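Local atomic coordinates of aldehyde dehydrogenase (Bartonella henselae, PDB entry 3I44), a protein that probably oxidises aldehydes to carboxylic acids with NAD or NADP as electron acceptor, as other members of the aldehyde dehydrogenase family do. Residues I354-Q359 with H396-R401; S360-G365 with T388-V393; T373-G378 with G382-P387. The protein carries 1 engineered substitution. All blocks are in the same frame, centred on the assembly; numbering follows the deposited sequence.

Interaction 1 (I354-Q359 with H396-R401); sequences IQDLIQ and HMRIFR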
ATOM      1  N   ILE A 354     -26.684  14.392  10.630  1.00 25.64           N
ATOM      2  CA  ILE A 354     -26.513  15.754  10.126  1.00 24.49           C
ATOM      3  C   ILE A 354     -27.222  16.747  11.046  1.00 25.15           C
ATOM      4  O   ILE A 354     -26.665  17.816  11.407  1.00 23.70           O
ATOM      5  CB  ILE A 354     -27.011  15.901   8.665  1.00 24.27           C
ATOM      6  CG1 ILE A 354     -26.161  15.048   7.709  1.00 21.67           C
ATOM      7  CG2 ILE A 354     -26.976  17.412   8.255  1.00 24.44           C
ATOM      8  CD1 ILE A 354     -26.832  14.715   6.314  1.00 19.66           C
ATOM      9  N   GLN A 355     -28.446  16.397  11.441  1.00 26.28           N
ATOM     10  CA  GLN A 355     -29.187  17.264  12.389  1.00 26.74           C
ATOM     11  C   GLN A 355     -28.390  17.475  13.661  1.00 26.92           C
ATOM     12  O   GLN A 355     -28.306  18.597  14.184  1.00 26.35           O
ATOM     13  CB  GLN A 355     -30.560  16.683  12.733  1.00 26.46           C
ATOM     14  CG  GLN A 355     -31.512  16.586  11.560  1.00 27.46           C
ATOM     15  CD  GLN A 355     -31.800  17.943  10.968  1.00 29.16           C
ATOM     16  OE1 GLN A 355     -32.180  18.846  11.685  1.00 28.22           O
ATOM     17  NE2 GLN A 355     -31.604  18.098   9.653  1.00 29.35           N
ATOM     18  N   ASP A 356     -27.788  16.397  14.160  1.00 28.19           N
ATOM     19  CA  ASP A 356     -26.993  16.482  15.395  1.00 28.85           C
ATOM     20  C   ASP A 356     -25.804  17.428  15.205  1.00 28.52           C
ATOM     21  O   ASP A 356     -25.462  18.243  16.094  1.00 27.73           O
ATOM     22  CB  ASP A 356     -26.509  15.084  15.789  1.00 29.75           C
ATOM     23  CG  ASP A 356     -25.665  15.102  17.047  1.00 33.80           C
ATOM     24  OD1 ASP A 356     -26.207  15.464  18.130  1.00 38.02           O
ATOM     25  OD2 ASP A 356     -24.465  14.747  16.951  1.00 37.32           O
ATOM     26  N   LEU A 357     -25.179  17.348  14.031  1.00 27.62           N
ATOM     27  CA  LEU A 357     -23.990  18.168  13.770  1.00 27.20           C
ATOM     28  C   LEU A 357     -24.403  19.629  13.593  1.00 26.49           C
ATOM     29  O   LEU A 357     -23.723  20.528  14.105  1.00 27.31           O
ATOM     30  CB  LEU A 357     -23.172  17.601  12.571  1.00 26.47           C
ATOM     31  CG  LEU A 357     -22.094  16.545  12.981  1.00 26.48           C
ATOM     32  CD1 LEU A 357     -21.678  15.631  11.830  1.00 25.44           C
ATOM     33  CD2 LEU A 357     -20.847  17.205  13.601  1.00 24.09           C
ATOM     34  N   ILE A 358     -25.525  19.868  12.908  1.00 26.69           N
ATOM     35  CA  ILE A 358     -26.072  21.243  12.783  1.00 26.98           C
ATOM     36  C   ILE A 358     -26.364  21.837  14.195  1.00 27.61           C
ATOM     37  O   ILE A 358     -25.878  22.922  14.558  1.00 27.58           O
ATOM     38  CB  ILE A 358     -27.324  21.277  11.900  1.00 26.79           C
ATOM     39  CG1 ILE A 358     -26.941  21.082  10.425  1.00 25.09           C
ATOM     40  CG2 ILE A 358     -28.048  22.617  12.013  1.00 26.68           C
ATOM     41  CD1 ILE A 358     -28.113  20.765   9.529  1.00 22.67           C
ATOM     42  N   GLN A 359     -27.112  21.090  15.001  1.00 28.47           N
ATOM     43  CA  GLN A 359     -27.382  21.491  16.386  1.00 28.81           C
ATOM     44  C   GLN A 359     -26.077  21.779  17.154  1.00 28.51           C
ATOM     45  O   GLN A 359     -25.984  22.803  17.856  1.00 28.85           O
ATOM     46  CB  GLN A 359     -28.247  20.443  17.106  1.00 29.57           C
ATOM     47  CG  GLN A 359     -28.782  20.925  18.458  1.00 29.89           C
ATOM     48  CD  GLN A 359     -29.684  22.140  18.313  1.00 30.87           C
ATOM     49  OE1 GLN A 359     -30.690  22.093  17.611  1.00 34.65           O
ATOM     50  NE2 GLN A 359     -29.311  23.236  18.944  1.00 29.39           N
ATOM     51  N   HIS A 396     -11.928  24.103  16.964  1.00 30.66           N
ATOM     52  CA  HIS A 396     -12.310  23.055  17.928  1.00 30.31           C
ATOM     53  C   HIS A 396     -13.728  22.571  17.689  1.00 29.56           C
ATOM     54  O   HIS A 396     -14.143  21.562  18.250  1.00 29.76           O
ATOM     55  CB  HIS A 396     -12.191  23.576  19.372  1.00 31.42           C
ATOM     56  CG  HIS A 396     -13.214  24.612  19.706  1.00 29.41           C
ATOM     57  ND1 HIS A 396     -12.945  25.963  19.645  1.00 29.47           N
ATOM     58  CD2 HIS A 396     -14.516  24.499  20.057  1.00 30.59           C
ATOM     59  CE1 HIS A 396     -14.038  26.639  19.950  1.00 30.47           C
ATOM     60  NE2 HIS A 396     -15.010  25.776  20.195  1.00 30.51           N
ATOM     61  N   MET A 397     -14.499  23.273  16.864  1.00 28.87           N
ATOM     62  CA  MET A 397     -15.907  22.919  16.718  1.00 28.37           C
ATOM     63  C   MET A 397     -16.094  21.650  15.925  1.00 27.74           C
ATOM     64  O   MET A 397     -15.339  21.359  14.994  1.00 27.41           O
ATOM     65  CB  MET A 397     -16.687  24.049  16.074  1.00 29.18           C
ATOM     66  CG  MET A 397     -16.663  25.332  16.879  1.00 30.63           C
ATOM     67  SD  MET A 397     -17.614  26.612  16.042  1.00 32.08           S
ATOM     68  CE  MET A 397     -17.555  27.905  17.313  1.00 29.92           C
ATOM     69  N   ARG A 398     -17.110  20.883  16.286  1.00 27.48           N
ATOM     70  CA  ARG A 398     -17.383  19.655  15.588  1.00 27.19           C
ATOM     71  C   ARG A 398     -17.588  19.877  14.078  1.00 27.01           C
ATOM     72  O   ARG A 398     -17.173  19.029  13.283  1.00 25.63           O
ATOM     73  CB  ARG A 398     -18.606  18.935  16.163  1.00 27.61           C
ATOM     74  CG  ARG A 398     -18.411  18.411  17.614  1.00 28.99           C
ATOM     75  CD  ARG A 398     -19.638  17.587  18.060  1.00 29.69           C
ATOM     76  NE  ARG A 398     -19.838  16.430  17.189  1.00 29.42           N
ATOM     77  CZ  ARG A 398     -21.003  15.815  16.994  1.00 31.47           C
ATOM     78  NH1 ARG A 398     -22.115  16.222  17.602  1.00 33.20           N
ATOM     79  NH2 ARG A 398     -21.061  14.785  16.168  1.00 31.47           N
ATOM     80  N   ILE A 399     -18.259  20.970  13.698  1.00 26.45           N
ATOM     81  CA  ILE A 399     -18.579  21.211  12.282  1.00 26.51           C
ATOM     82  C   ILE A 399     -17.315  21.511  11.475  1.00 26.34           C
ATOM     83  O   ILE A 399     -17.311  21.328  10.257  1.00 25.87           O
ATOM     84  CB  ILE A 399     -19.664  22.342  12.052  1.00 26.64           C
ATOM     85  CG1 ILE A 399     -19.306  23.665  12.759  1.00 27.56           C
ATOM     86  CG2 ILE A 399     -21.026  21.866  12.498  1.00 26.23           C
ATOM     87  CD1 ILE A 399     -20.286  24.812  12.450  1.00 26.30           C
ATOM     88  N   PHE A 400     -16.258  21.976  12.148  1.00 25.89           N
ATOM     89  CA  PHE A 400     -14.957  22.166  11.517  1.00 26.67           C
ATOM     90  C   PHE A 400     -14.236  20.827  11.311  1.00 27.63           C
ATOM     91  O   PHE A 400     -13.566  20.636  10.304  1.00 27.29           O
ATOM     92  CB  PHE A 400     -14.107  23.098  12.359  1.00 26.51           C
ATOM     93  CG  PHE A 400     -12.781  23.503  11.733  1.00 26.94           C
ATOM     94  CD1 PHE A 400     -12.697  24.615  10.915  1.00 26.57           C
ATOM     95  CD2 PHE A 400     -11.606  22.806  12.018  1.00 26.40           C
ATOM     96  CE1 PHE A 400     -11.495  25.014  10.385  1.00 23.35           C
ATOM     97  CE2 PHE A 400     -10.393  23.202  11.474  1.00 26.10           C
ATOM     98  CZ  PHE A 400     -10.339  24.327  10.669  1.00 25.51           C
ATOM     99  N   ARG A 401     -14.407  19.881  12.242  1.00 28.27           N
ATOM    100  CA  ARG A 401     -13.561  18.678  12.257  1.00 28.45           C
ATOM    101  C   ARG A 401     -14.178  17.474  11.610  1.00 27.25           C
ATOM    102  O   ARG A 401     -13.462  16.655  11.033  1.00 27.71           O
ATOM    103  CB  ARG A 401     -13.174  18.282  13.676  1.00 28.90           C
ATOM    104  CG  ARG A 401     -12.520  19.358  14.435  1.00 32.03           C
ATOM    105  CD  ARG A 401     -11.314  18.836  15.169  1.00 38.03           C
ATOM    106  NE  ARG A 401     -10.401  19.950  15.325  1.00 43.41           N
ATOM    107  CZ  ARG A 401      -9.247  20.128  14.687  1.00 44.18           C
ATOM    108  NH1 ARG A 401      -8.734  19.227  13.839  1.00 43.97           N
ATOM    109  NH2 ARG A 401      -8.573  21.228  14.962  1.00 46.44           N
TER

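Interaction 2 (S360-G365 with T388-V393); sequences SGIDEG and TVFADV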
ATOM      1  N   SER A 360     -25.048  20.942  16.964  1.00 28.64           N
ATOM      2  CA  SER A 360     -23.730  21.178  17.591  1.00 28.62           C
ATOM      3  C   SER A 360     -23.123  22.530  17.209  1.00 29.28           C
ATOM      4  O   SER A 360     -22.443  23.202  18.044  1.00 29.86           O
ATOM      5  CB  SER A 360     -22.725  20.057  17.269  1.00 29.12           C
ATOM      6  OG  SER A 360     -21.996  20.273  16.053  1.00 28.45           O
ATOM      7  N   GLY A 361     -23.329  22.933  15.951  1.00 29.42           N
ATOM      8  CA  GLY A 361     -22.799  24.205  15.475  1.00 29.65           C
ATOM      9  C   GLY A 361     -23.456  25.325  16.241  1.00 29.49           C
ATOM     10  O   GLY A 361     -22.794  26.243  16.705  1.00 30.26           O
ATOM     11  N   ILE A 362     -24.765  25.237  16.396  1.00 30.31           N
ATOM     12  CA  ILE A 362     -25.501  26.223  17.210  1.00 31.26           C
ATOM     13  C   ILE A 362     -24.987  26.226  18.668  1.00 31.64           C
ATOM     14  O   ILE A 362     -24.579  27.266  19.188  1.00 31.90           O
ATOM     15  CB  ILE A 362     -27.022  25.967  17.162  1.00 31.45           C
ATOM     16  CG1 ILE A 362     -27.530  26.163  15.734  1.00 30.44           C
ATOM     17  CG2 ILE A 362     -27.765  26.941  18.140  1.00 31.18           C
ATOM     18  CD1 ILE A 362     -28.834  25.521  15.452  1.00 32.21           C
ATOM     19  N   ASP A 363     -24.928  25.048  19.277  1.00 32.22           N
ATOM     20  CA  ASP A 363     -24.559  24.930  20.695  1.00 32.61           C
ATOM     21  C   ASP A 363     -23.150  25.359  20.985  1.00 33.23           C
ATOM     22  O   ASP A 363     -22.876  25.871  22.064  1.00 33.80           O
ATOM     23  CB  ASP A 363     -24.707  23.492  21.159  1.00 32.87           C
ATOM     24  CG  ASP A 363     -26.117  23.029  21.129  1.00 32.96           C
ATOM     25  OD1 ASP A 363     -27.011  23.863  20.931  1.00 36.32           O
ATOM     26  OD2 ASP A 363     -26.337  21.822  21.267  1.00 35.12           O
ATOM     27  N   GLU A 364     -22.239  25.146  20.035  1.00 33.49           N
ATOM     28  CA  GLU A 364     -20.835  25.498  20.257  1.00 33.07           C
ATOM     29  C   GLU A 364     -20.566  26.969  19.989  1.00 32.68           C
ATOM     30  O   GLU A 364     -19.436  27.443  20.172  1.00 32.02           O
ATOM     31  CB  GLU A 364     -19.887  24.580  19.462  1.00 33.42           C
ATOM     32  CG  GLU A 364     -19.832  23.162  20.078  1.00 34.32           C
ATOM     33  CD  GLU A 364     -18.884  22.209  19.367  1.00 35.89           C
ATOM     34  OE1 GLU A 364     -18.603  22.412  18.178  1.00 36.65           O
ATOM     35  OE2 GLU A 364     -18.449  21.223  19.994  1.00 38.36           O
ATOM     36  N   GLY A 365     -21.598  27.691  19.572  1.00 32.56           N
ATOM     37  CA  GLY A 365     -21.483  29.128  19.411  1.00 32.81           C
ATOM     38  C   GLY A 365     -21.053  29.630  18.043  1.00 32.83           C
ATOM     39  O   GLY A 365     -20.628  30.770  17.949  1.00 33.32           O
ATOM     40  N   THR A 388     -27.544  24.973   4.805  1.00 22.67           N
ATOM     41  CA  THR A 388     -27.166  25.673   6.025  1.00 22.27           C
ATOM     42  C   THR A 388     -25.769  26.265   5.912  1.00 22.95           C
ATOM     43  O   THR A 388     -24.848  25.621   5.387  1.00 23.32           O
ATOM     44  CB  THR A 388     -27.254  24.663   7.233  1.00 22.38           C
ATOM     45  OG1 THR A 388     -28.600  24.167   7.316  1.00 22.24           O
ATOM     46  CG2 THR A 388     -26.838  25.311   8.554  1.00 22.22           C
ATOM     47  N   VAL A 389     -25.609  27.488   6.401  1.00 22.83           N
ATOM     48  CA  VAL A 389     -24.325  28.153   6.450  1.00 23.12           C
ATOM     49  C   VAL A 389     -23.994  28.570   7.882  1.00 23.40           C
ATOM     50  O   VAL A 389     -24.806  29.233   8.543  1.00 24.34           O
ATOM     51  CB  VAL A 389     -24.303  29.388   5.488  1.00 22.77           C
ATOM     52  CG1 VAL A 389     -23.005  30.147   5.581  1.00 23.22           C
ATOM     53  CG2 VAL A 389     -24.560  28.972   4.028  1.00 24.57           C
ATOM     54  N   PHE A 390     -22.790  28.213   8.353  1.00 23.68           N
ATOM     55  CA  PHE A 390     -22.225  28.748   9.586  1.00 23.85           C
ATOM     56  C   PHE A 390     -21.049  29.652   9.278  1.00 24.65           C
ATOM     57  O   PHE A 390     -20.292  29.368   8.342  1.00 25.63           O
ATOM     58  CB  PHE A 390     -21.741  27.606  10.488  1.00 24.10           C
ATOM     59  CG  PHE A 390     -22.840  26.798  11.101  1.00 24.11           C
ATOM     60  CD1 PHE A 390     -23.471  27.239  12.266  1.00 25.87           C
ATOM     61  CD2 PHE A 390     -23.257  25.608  10.520  1.00 25.84           C
ATOM     62  CE1 PHE A 390     -24.493  26.483  12.851  1.00 26.36           C
ATOM     63  CE2 PHE A 390     -24.273  24.850  11.090  1.00 27.16           C
ATOM     64  CZ  PHE A 390     -24.886  25.287  12.271  1.00 25.88           C
ATOM     65  N   ALA A 391     -20.889  30.722  10.063  1.00 24.71           N
ATOM     66  CA  ALA A 391     -19.750  31.629   9.985  1.00 25.74           C
ATOM     67  C   ALA A 391     -19.119  31.739  11.372  1.00 26.79           C
ATOM     68  O   ALA A 391     -19.684  31.228  12.354  1.00 27.20           O
ATOM     69  CB  ALA A 391     -20.160  33.019   9.453  1.00 25.53           C
ATOM     70  N   ASP A 392     -17.954  32.386  11.450  1.00 27.78           N
ATOM     71  CA  ASP A 392     -17.167  32.446  12.682  1.00 29.27           C
ATOM     72  C   ASP A 392     -16.969  31.048  13.290  1.00 29.51           C
ATOM     73  O   ASP A 392     -17.117  30.853  14.499  1.00 30.11           O
ATOM     74  CB  ASP A 392     -17.838  33.409  13.662  1.00 29.68           C
ATOM     75  CG  ASP A 392     -18.214  34.715  12.981  1.00 31.94           C
ATOM     76  OD1 ASP A 392     -17.303  35.293  12.343  1.00 34.58           O
ATOM     77  OD2 ASP A 392     -19.408  35.128  13.036  1.00 33.69           O
ATOM     78  N   VAL A 393     -16.650  30.067  12.443  1.00 29.84           N
ATOM     79  CA  VAL A 393     -16.418  28.708  12.918  1.00 29.48           C
ATOM     80  C   VAL A 393     -14.984  28.665  13.414  1.00 30.20           C
ATOM     81  O   VAL A 393     -14.115  29.338  12.874  1.00 30.60           O
ATOM     82  CB  VAL A 393     -16.650  27.666  11.818  1.00 30.05           C
ATOM     83  CG1 VAL A 393     -16.320  26.252  12.349  1.00 28.92           C
ATOM     84  CG2 VAL A 393     -18.102  27.751  11.291  1.00 27.79           C
TER
HETATM   85  O   HOH W   1     -17.885  31.980  16.852  1.00 35.90           O

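Interaction 3 (T373-G378 with G382-P387); sequences TGLPMG and GYYVRP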
ATOM      1  N   THR A 373     -31.799  23.330  11.692  1.00 29.39           N
ATOM      2  CA  THR A 373     -32.382  21.992  11.923  1.00 29.77           C
ATOM      3  C   THR A 373     -33.788  21.854  11.352  1.00 29.93           C
ATOM      4  O   THR A 373     -34.476  22.843  11.117  1.00 30.11           O
ATOM      5  CB  THR A 373     -32.366  21.641  13.460  1.00 30.21           C
ATOM      6  OG1 THR A 373     -33.221  22.541  14.198  1.00 30.44           O
ATOM      7  CG2 THR A 373     -30.925  21.757  14.015  1.00 29.58           C
ATOM      8  N   GLY A 374     -34.211  20.620  11.111  1.00 30.41           N
ATOM      9  CA  GLY A 374     -35.566  20.337  10.670  1.00 31.01           C
ATOM     10  C   GLY A 374     -35.762  20.296   9.162  1.00 32.09           C
ATOM     11  O   GLY A 374     -34.891  20.689   8.384  1.00 31.95           O
ATOM     12  N   LEU A 375     -36.928  19.815   8.761  1.00 33.17           N
ATOM     13  CA  LEU A 375     -37.293  19.735   7.352  1.00 33.82           C
ATOM     14  C   LEU A 375     -37.494  21.145   6.789  1.00 34.11           C
ATOM     15  O   LEU A 375     -37.954  22.020   7.498  1.00 32.75           O
ATOM     16  CB  LEU A 375     -38.577  18.931   7.201  1.00 34.28           C
ATOM     17  CG  LEU A 375     -38.460  17.404   7.325  1.00 35.47           C
ATOM     18  CD1 LEU A 375     -39.865  16.756   7.405  1.00 36.97           C
ATOM     19  CD2 LEU A 375     -37.705  16.837   6.150  1.00 32.06           C
ATOM     20  N   PRO A 376     -37.122  21.370   5.517  1.00 35.10           N
ATOM     21  CA  PRO A 376     -37.444  22.659   4.931  1.00 36.06           C
ATOM     22  C   PRO A 376     -38.969  22.857   4.887  1.00 37.56           C
ATOM     23  O   PRO A 376     -39.727  21.892   4.785  1.00 36.24           O
ATOM     24  CB  PRO A 376     -36.846  22.586   3.516  1.00 35.78           C
ATOM     25  CG  PRO A 376     -36.008  21.388   3.480  1.00 36.00           C
ATOM     26  CD  PRO A 376     -36.464  20.468   4.557  1.00 34.89           C
ATOM     27  N   MET A 377     -39.406  24.105   4.988  1.00 39.84           N
ATOM     28  CA  MET A 377     -40.845  24.409   5.081  1.00 42.18           C
ATOM     29  C   MET A 377     -41.595  23.785   3.914  1.00 42.00           C
ATOM     30  O   MET A 377     -41.148  23.865   2.770  1.00 42.25           O
ATOM     31  CB  MET A 377     -41.069  25.931   5.060  1.00 43.46           C
ATOM     32  CG  MET A 377     -42.428  26.404   5.580  1.00 46.87           C
ATOM     33  SD  MET A 377     -42.460  26.768   7.338  1.00 53.48           S
ATOM     34  CE  MET A 377     -43.085  25.214   8.010  1.00 51.51           C
ATOM     35  N   GLY A 378     -42.712  23.149   4.216  1.00 42.75           N
ATOM     36  CA  GLY A 378     -43.544  22.558   3.189  1.00 43.48           C
ATOM     37  C   GLY A 378     -43.312  21.083   2.912  1.00 44.21           C
ATOM     38  O   GLY A 378     -44.181  20.428   2.325  1.00 45.32           O
ATOM     39  N   GLY A 382     -39.579  12.562   3.811  1.00 35.48           N
ATOM     40  CA  GLY A 382     -38.288  12.493   3.116  1.00 33.55           C
ATOM     41  C   GLY A 382     -37.198  13.087   3.976  1.00 31.47           C
ATOM     42  O   GLY A 382     -37.457  13.926   4.836  1.00 31.32           O
ATOM     43  N   TYR A 383     -35.963  12.679   3.724  1.00 29.02           N
ATOM     44  CA  TYR A 383     -34.818  13.094   4.524  1.00 27.70           C
ATOM     45  C   TYR A 383     -34.222  14.415   3.993  1.00 27.30           C
ATOM     46  O   TYR A 383     -33.042  14.493   3.650  1.00 26.38           O
ATOM     47  CB  TYR A 383     -33.770  11.962   4.541  1.00 27.61           C
ATOM     48  CG  TYR A 383     -34.396  10.592   4.839  1.00 26.93           C
ATOM     49  CD1 TYR A 383     -35.221  10.398   5.962  1.00 25.45           C
ATOM     50  CD2 TYR A 383     -34.208   9.513   3.981  1.00 25.55           C
ATOM     51  CE1 TYR A 383     -35.839   9.151   6.206  1.00 25.35           C
ATOM     52  CE2 TYR A 383     -34.808   8.285   4.220  1.00 26.54           C
ATOM     53  CZ  TYR A 383     -35.615   8.100   5.353  1.00 26.49           C
ATOM     54  OH  TYR A 383     -36.218   6.867   5.574  1.00 29.01           O
ATOM     55  N   TYR A 384     -35.039  15.461   3.975  1.00 25.61           N
ATOM     56  CA  TYR A 384     -34.610  16.765   3.449  1.00 24.67           C
ATOM     57  C   TYR A 384     -33.936  17.593   4.499  1.00 24.26           C
ATOM     58  O   TYR A 384     -34.500  17.816   5.589  1.00 24.63           O
ATOM     59  CB  TYR A 384     -35.807  17.524   2.895  1.00 24.44           C
ATOM     60  CG  TYR A 384     -36.429  16.810   1.719  1.00 24.11           C
ATOM     61  CD1 TYR A 384     -35.830  16.856   0.463  1.00 24.05           C
ATOM     62  CD2 TYR A 384     -37.610  16.103   1.850  1.00 23.59           C
ATOM     63  CE1 TYR A 384     -36.388  16.208  -0.623  1.00 24.02           C
ATOM     64  CE2 TYR A 384     -38.173  15.436   0.759  1.00 24.77           C
ATOM     65  CZ  TYR A 384     -37.554  15.498  -0.470  1.00 24.48           C
ATOM     66  OH  TYR A 384     -38.115  14.862  -1.541  1.00 23.23           O
ATOM     67  N   VAL A 385     -32.717  18.032   4.182  1.00 22.52           N
ATOM     68  CA  VAL A 385     -31.919  18.842   5.052  1.00 22.44           C
ATOM     69  C   VAL A 385     -31.909  20.242   4.436  1.00 22.53           C
ATOM     70  O   VAL A 385     -31.836  20.396   3.215  1.00 21.74           O
ATOM     71  CB  VAL A 385     -30.482  18.274   5.194  1.00 22.63           C
ATOM     72  CG1 VAL A 385     -29.609  19.181   6.066  1.00 23.28           C
ATOM     73  CG2 VAL A 385     -30.500  16.851   5.770  1.00 22.17           C
ATOM     74  N   ARG A 386     -31.984  21.254   5.282  1.00 22.44           N
ATOM     75  CA  ARG A 386     -31.972  22.632   4.823  1.00 23.10           C
ATOM     76  C   ARG A 386     -30.557  23.057   4.475  1.00 23.83           C
ATOM     77  O   ARG A 386     -29.652  22.898   5.299  1.00 24.98           O
ATOM     78  CB  ARG A 386     -32.495  23.561   5.937  1.00 22.80           C
ATOM     79  CG  ARG A 386     -33.933  23.321   6.344  1.00 24.53           C
ATOM     80  CD  ARG A 386     -34.268  23.900   7.718  1.00 24.12           C
ATOM     81  NE  ARG A 386     -34.236  25.363   7.735  1.00 25.11           N
ATOM     82  CZ  ARG A 386     -34.189  26.093   8.849  1.00 28.25           C
ATOM     83  NH1 ARG A 386     -34.159  25.513  10.042  1.00 30.34           N
ATOM     84  NH2 ARG A 386     -34.190  27.420   8.785  1.00 29.68           N
ATOM     85  N   PRO A 387     -30.356  23.682   3.297  1.00 24.48           N
ATOM     86  CA  PRO A 387     -29.053  24.278   3.046  1.00 23.87           C
ATOM     87  C   PRO A 387     -28.665  25.236   4.163  1.00 23.29           C
ATOM     88  O   PRO A 387     -29.382  26.199   4.445  1.00 23.66           O
ATOM     89  CB  PRO A 387     -29.252  25.021   1.731  1.00 24.50           C
ATOM     90  CG  PRO A 387     -30.326  24.314   1.052  1.00 24.83           C
ATOM     91  CD  PRO A 387     -31.239  23.771   2.129  1.00 24.62           C
TER
HETATM   92  O   HOH W   2     -32.211  20.696   8.353  1.00 24.99           O

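Interaction 1 (I354-Q359 with H396-R401)
Arg-398 reaches across to Asp-356 in a salt bridge, with NH1 giving an almost straight hydrogen bond (172°) to OD2 at 2.8 Å. The carboxylate oxygen lies in the plane of the guanidinium group, but the donor approaches from above the carboxylate plane, 42° out of it; one short bond, not a flat two-pronged pairing, makes the bridge. Beside it, Leu-357 lays its CD2 methyl over one guanidinium face, toward the rim, 3.5 Å from Arg-398 NH2. The arginine chain crosses the leucine at about a right angle and bends at chi3 (60°), bringing the guanidinium group against CD2; nearer the backbone, Arg-398 CB lies 3.8 Å from Leu-357 CD2. Deeper in, the CG2 branch of Ile-399 rests on the carbonyl of Leu-357, 3.4 Å from its O, which also accepts a hydrogen bond from the Ser-360 hydroxyl.

Further out, Glu-402 forms a second salt bridge with NH2 of Arg-398, probably restraining the guanidinium group's rotation. Glu-364 takes the backbone N-H of Arg-398 at the start of helix 398-401, where Met-397 is the N-cap residue. The arrangement fixes this short helix to the flank of helix 348-363, in the catalytic-domain fold of aldehyde dehydrogenases. One residue beyond the helix, after Glu-402, begins the family's Glu-Ile-Phe-Gly-Pro signature, which in relatives lies near the cofactor's nicotinamide ribose.

Interaction 2 (S360-G365 with T388-V393)
The last turn of helix 348-363 packs here on strand 388-391, a helix-on-sheet contact in the alpha/beta layering of the aldehyde dehydrogenase fold. Phe-390 carries it. Its CB points at the helix, and with CG anti to the carbonyl carbon (chi1 -71°) the CE1-CZ side of the ring reaches the peptide joining Gly-361 and Ile-362. Phe-390 CE1 approaches Gly-361 C at 3.7 Å and Ile-362 N at 3.8 Å, while CZ of the same ring lies 4.0 Å from Gly-361 CA. The ring meets this peptide obliquely, and because Gly-361 has no side chain, the helix can come down onto it. The side chain of Ile-362 crosses that of Phe-390 at about a right angle, Ile-362 CG1 lying 4.2 Å from Phe-390 CE1.

Past the helix end the chain turns in a Schellman motif, with Gly-365 at positive phi (91°), a conformation suited to glycine. The carbonyl it presents is joined to the other segment by a water, which donates to Gly-365 O at 3.2 Å and to Asp-392 O at 2.7 Å. Asp-392 follows the strand with left-handed backbone angles, and its carboxylate is held by the hydroxyls of Tyr-316 and Thr-367. Leu-368, Val-408, Ile-358 and Ile-399 also pack on Phe-390, whereas the neighbouring Val-389 and Ala-391 pack on helix 316-329.

Direct contact between the segments is thus mostly an aromatic ring against a helical peptide, with one apolar side-chain touch. Dispersion and close fit hold the buried part together, and polar bonding enters through the bridging water, which satisfies two carbonyls that cannot donate to each other.

Interaction 3 (T373-G378 with G382-P387)
Pro-376 and Tyr-384 cross at about a right angle, the proline CD pressing on the tyrosine CB at 3.4 Å. The CB of Tyr-384 points at the other segment, but its ring leads away toward Val-332, Pro-334 and Pro-344, so it is mainly the CB methylene that the other segment meets. Leu-375 comes in alongside: its CD2 methyl sits at the edge of the ring, near its plane, and lies 3.8 Å from Tyr-384 CB. Leu-375 CD2 also lies 3.2 Å from Gly-382 O, pressing on the backbone.

Arg-386 lies over the face of the Pro-376 ring. Pro-376 and Arg-386 slide past each other in opposite directions, CG to CG 4.0 Å. A bend at chi3 (67°) brings Arg-386 NH1 to Thr-373 O, to which it donates at 2.9 Å. That oxygen is nearly in the guanidinium plane, although the bond is somewhat bent (152°) and the donor is tilted 25° from the carbonyl plane. A water completes the link, donating to Gly-374 O and accepting the backbone N-H of Arg-386.

Both segments belong to the long connection between the neighbouring antiparallel strands 367-370 and 388-391. Gln-355 of helix 348-363 takes the N-H of Gly-374, and Glu-51 takes that of Gly-382, while Tyr-383 is the centre of an inverse gamma turn.

Without regular secondary structure, the loop is held between the two segments by one side-chain-to-backbone bond, one bridging water and an apolar wedge of leucine and proline, with Gln-355 and Glu-51 adding bonds from outside. The cost falls on the carbonyl of Tyr-384: its O is buried beneath Leu-375 CD2 with no hydrogen-bonding partner in the model.

Overall arrangement
Interactions 1 and 2 both use helix 348-363, on successive turns, and their centres lie about 7 Å apart; interaction 3 is about 17 Å from the centre of each. Along the chain they are nested: the loop of interaction 3 lies inside the span closed by interaction 2, which lies inside that closed by interaction 1. Going along helix 348-363, the short helix 398-401 is met first and strand 388-391 a turn later, with Phe-390 and Ile-399 packed together between them. Ile-358 also touches Thr-373, tying the loop to the same helix. Together the contacts hold one edge region of the seven-stranded mixed sheet, on the same side of the chain's centre.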